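Local coordinates for protein nicotinate-nucleotide pyrophosphorylase (PDB 2I14) that probably catalyses the transfer of phosphoribose from phosphoribosyl pyrophosphate to nicotinate, giving nicotinate mononucleotide in NAD(+) biosynthesis, at residues A81-H89 against I380-A388. Sequence-based numbering, arbitrary orientation.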
# COMPACT_ATOMS: atom_id res chain seq x y z
N ALA A 81 1.90 16.06 -42.31
CA ALA A 81 1.64 15.02 -41.33
C ALA A 81 2.69 13.91 -41.34
O ALA A 81 3.63 13.92 -42.14
CB ALA A 81 0.26 14.42 -41.57
N MET A 82 2.52 12.97 -40.41
CA MET A 82 3.38 11.82 -40.30
C MET A 82 2.60 10.73 -41.01
O MET A 82 1.38 10.79 -41.08
CB MET A 82 3.58 11.40 -38.85
CG MET A 82 4.43 12.32 -37.97
SD MET A 82 4.73 11.52 -36.35
CE MET A 82 5.73 12.77 -35.55
N PRO A 83 3.29 9.73 -41.56
CA PRO A 83 2.54 8.67 -42.24
C PRO A 83 1.67 7.88 -41.26
O PRO A 83 2.12 7.50 -40.18
CB PRO A 83 3.64 7.82 -42.88
CG PRO A 83 4.85 8.08 -41.99
CD PRO A 83 4.74 9.56 -41.72
N GLU A 84 0.42 7.65 -41.63
CA GLU A 84 -0.47 6.92 -40.75
C GLU A 84 0.23 5.64 -40.28
O GLU A 84 0.89 4.96 -41.07
CB GLU A 84 -1.78 6.61 -41.47
CG GLU A 84 -2.86 6.02 -40.58
CD GLU A 84 -4.28 6.30 -41.09
OE1 GLU A 84 -5.25 5.72 -40.55
OE2 GLU A 84 -4.42 7.10 -42.04
N GLY A 85 0.12 5.35 -38.99
CA GLY A 85 0.74 4.16 -38.44
C GLY A 85 2.07 4.44 -37.77
O GLY A 85 2.64 3.56 -37.13
N THR A 86 2.58 5.65 -37.91
CA THR A 86 3.85 6.00 -37.29
C THR A 86 3.79 5.94 -35.76
O THR A 86 2.79 6.32 -35.14
CB THR A 86 4.30 7.44 -37.68
OG1 THR A 86 4.42 7.54 -39.10
CG2 THR A 86 5.64 7.78 -37.04
N ILE A 87 4.87 5.47 -35.15
CA ILE A 87 4.93 5.41 -33.71
C ILE A 87 5.27 6.83 -33.33
O ILE A 87 6.14 7.43 -33.94
CB ILE A 87 6.06 4.48 -33.25
CG1 ILE A 87 5.79 3.06 -33.77
CG2 ILE A 87 6.22 4.54 -31.74
CD1 ILE A 87 4.45 2.46 -33.35
N PHE A 88 4.57 7.38 -32.34
CA PHE A 88 4.86 8.75 -31.92
C PHE A 88 4.94 8.91 -30.41
O PHE A 88 4.75 7.97 -29.64
CB PHE A 88 3.80 9.72 -32.46
CG PHE A 88 2.51 9.65 -31.71
CD1 PHE A 88 1.64 8.60 -31.91
CD2 PHE A 88 2.19 10.61 -30.77
CE1 PHE A 88 0.47 8.51 -31.18
CE2 PHE A 88 1.03 10.53 -30.04
CZ PHE A 88 0.17 9.48 -30.25
N HIS A 89 5.21 10.14 -29.98
CA HIS A 89 5.35 10.44 -28.56
C HIS A 89 4.74 11.77 -28.19
O HIS A 89 4.29 12.54 -29.04
CB HIS A 89 6.83 10.44 -28.18
CG HIS A 89 7.59 9.27 -28.71
ND1 HIS A 89 7.40 7.99 -28.24
CD2 HIS A 89 8.55 9.18 -29.66
CE1 HIS A 89 8.20 7.16 -28.88
NE2 HIS A 89 8.91 7.85 -29.75
N ILE A 380 -0.29 -0.48 -44.15
CA ILE A 380 0.01 0.41 -43.03
C ILE A 380 0.34 -0.50 -41.87
O ILE A 380 1.37 -0.35 -41.20
CB ILE A 380 -1.21 1.25 -42.59
CG1 ILE A 380 -1.78 2.04 -43.77
CG2 ILE A 380 -0.79 2.21 -41.49
CD1 ILE A 380 -2.98 2.89 -43.40
N ARG A 381 -0.55 -1.46 -41.62
CA ARG A 381 -0.33 -2.41 -40.54
C ARG A 381 1.08 -3.03 -40.66
O ARG A 381 1.76 -3.29 -39.66
CB ARG A 381 -1.39 -3.51 -40.57
CG ARG A 381 -1.09 -4.56 -39.55
CD ARG A 381 -1.88 -5.81 -39.72
NE ARG A 381 -1.11 -6.90 -39.13
CZ ARG A 381 -1.64 -8.02 -38.66
NH1 ARG A 381 -2.95 -8.19 -38.70
NH2 ARG A 381 -0.86 -8.97 -38.13
N GLU A 382 1.50 -3.26 -41.91
CA GLU A 382 2.81 -3.83 -42.19
C GLU A 382 3.83 -2.87 -41.54
O GLU A 382 4.78 -3.29 -40.88
CB GLU A 382 3.02 -3.88 -43.72
CG GLU A 382 3.89 -5.03 -44.28
CD GLU A 382 3.86 -5.10 -45.83
OE1 GLU A 382 4.71 -4.45 -46.51
OE2 GLU A 382 2.97 -5.82 -46.36
N TYR A 383 3.58 -1.58 -41.72
CA TYR A 383 4.42 -0.50 -41.20
C TYR A 383 4.50 -0.42 -39.67
O TYR A 383 5.55 -0.09 -39.12
CB TYR A 383 3.91 0.83 -41.75
CG TYR A 383 4.58 2.05 -41.20
CD1 TYR A 383 5.95 2.09 -41.06
CD2 TYR A 383 3.85 3.20 -40.93
CE1 TYR A 383 6.59 3.26 -40.66
CE2 TYR A 383 4.48 4.38 -40.54
CZ TYR A 383 5.85 4.40 -40.41
OH TYR A 383 6.48 5.58 -40.06
N VAL A 384 3.39 -0.70 -39.00
CA VAL A 384 3.37 -0.63 -37.55
C VAL A 384 4.22 -1.75 -36.97
O VAL A 384 5.15 -1.49 -36.20
CB VAL A 384 1.91 -0.75 -37.02
CG1 VAL A 384 1.90 -0.76 -35.49
CG2 VAL A 384 1.07 0.41 -37.55
N LEU A 385 3.89 -2.98 -37.35
CA LEU A 385 4.61 -4.14 -36.85
C LEU A 385 6.11 -4.10 -37.12
O LEU A 385 6.90 -4.59 -36.30
CB LEU A 385 3.99 -5.41 -37.44
CG LEU A 385 2.54 -5.66 -37.05
CD1 LEU A 385 1.88 -6.59 -38.04
CD2 LEU A 385 2.48 -6.26 -35.66
N GLU A 386 6.51 -3.53 -38.26
CA GLU A 386 7.94 -3.42 -38.61
C GLU A 386 8.61 -2.49 -37.61
O GLU A 386 9.70 -2.79 -37.10
CB GLU A 386 8.14 -2.88 -40.04
CG GLU A 386 7.96 -3.89 -41.22
CD GLU A 386 8.20 -3.25 -42.61
OE1 GLU A 386 7.69 -3.78 -43.63
OE2 GLU A 386 8.89 -2.20 -42.68
N GLN A 387 7.95 -1.36 -37.32
CA GLN A 387 8.47 -0.38 -36.36
C GLN A 387 8.57 -1.04 -34.98
O GLN A 387 9.60 -0.94 -34.31
CB GLN A 387 7.54 0.83 -36.27
CG GLN A 387 7.64 1.81 -37.41
CD GLN A 387 6.49 2.80 -37.41
OE1 GLN A 387 5.35 2.44 -37.71
NE2 GLN A 387 6.79 4.05 -37.06
N ALA A 388 7.49 -1.70 -34.58
CA ALA A 388 7.44 -2.39 -33.30
C ALA A 388 8.70 -3.23 -33.10
O ALA A 388 9.36 -3.11 -32.06
CB ALA A 388 6.22 -3.29 -33.23
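G85 sits against V384, with 5.5 Å between their CA atoms. It belongs to a type II beta turn, P83 to T86, set against one side of helix 377-390. The turn is closed by T86 N bonding to P83 O. The positive phi of G85 suits glycine, and a CB there would run into I380 CG2 on the helix. Y383 reaches the turn with CG anti to its backbone N (chi1 174°). Its OH donates to T86 OG1 (3.0 Å), and R332 also hydrogen-bonds this OH. T86 OG1 in turn donates to P83 O, in the carbonyl plane on a lone pair. The E84 and P83 carbonyl oxygens lie at the edge of the Y383 ring. P83 CG packs 4.0 Å from Y383 CE2. Just after the turn, I87 CG1 lies 3.8 Å from Q387 CB, and the two side chains run in opposite directions. A phenylalanine at Y383 would probably leave T86 OG1 and R332 without their hydroxyl partner. The E84 carboxylate is held outside the contact, by a salt bridge to R155 and a hydrogen bond from G64 N. The arrangement is a glycine-containing beta turn docked on a helix, joining the quinolinate phosphoribosyltransferase-type N-terminal region to the C-terminal helix.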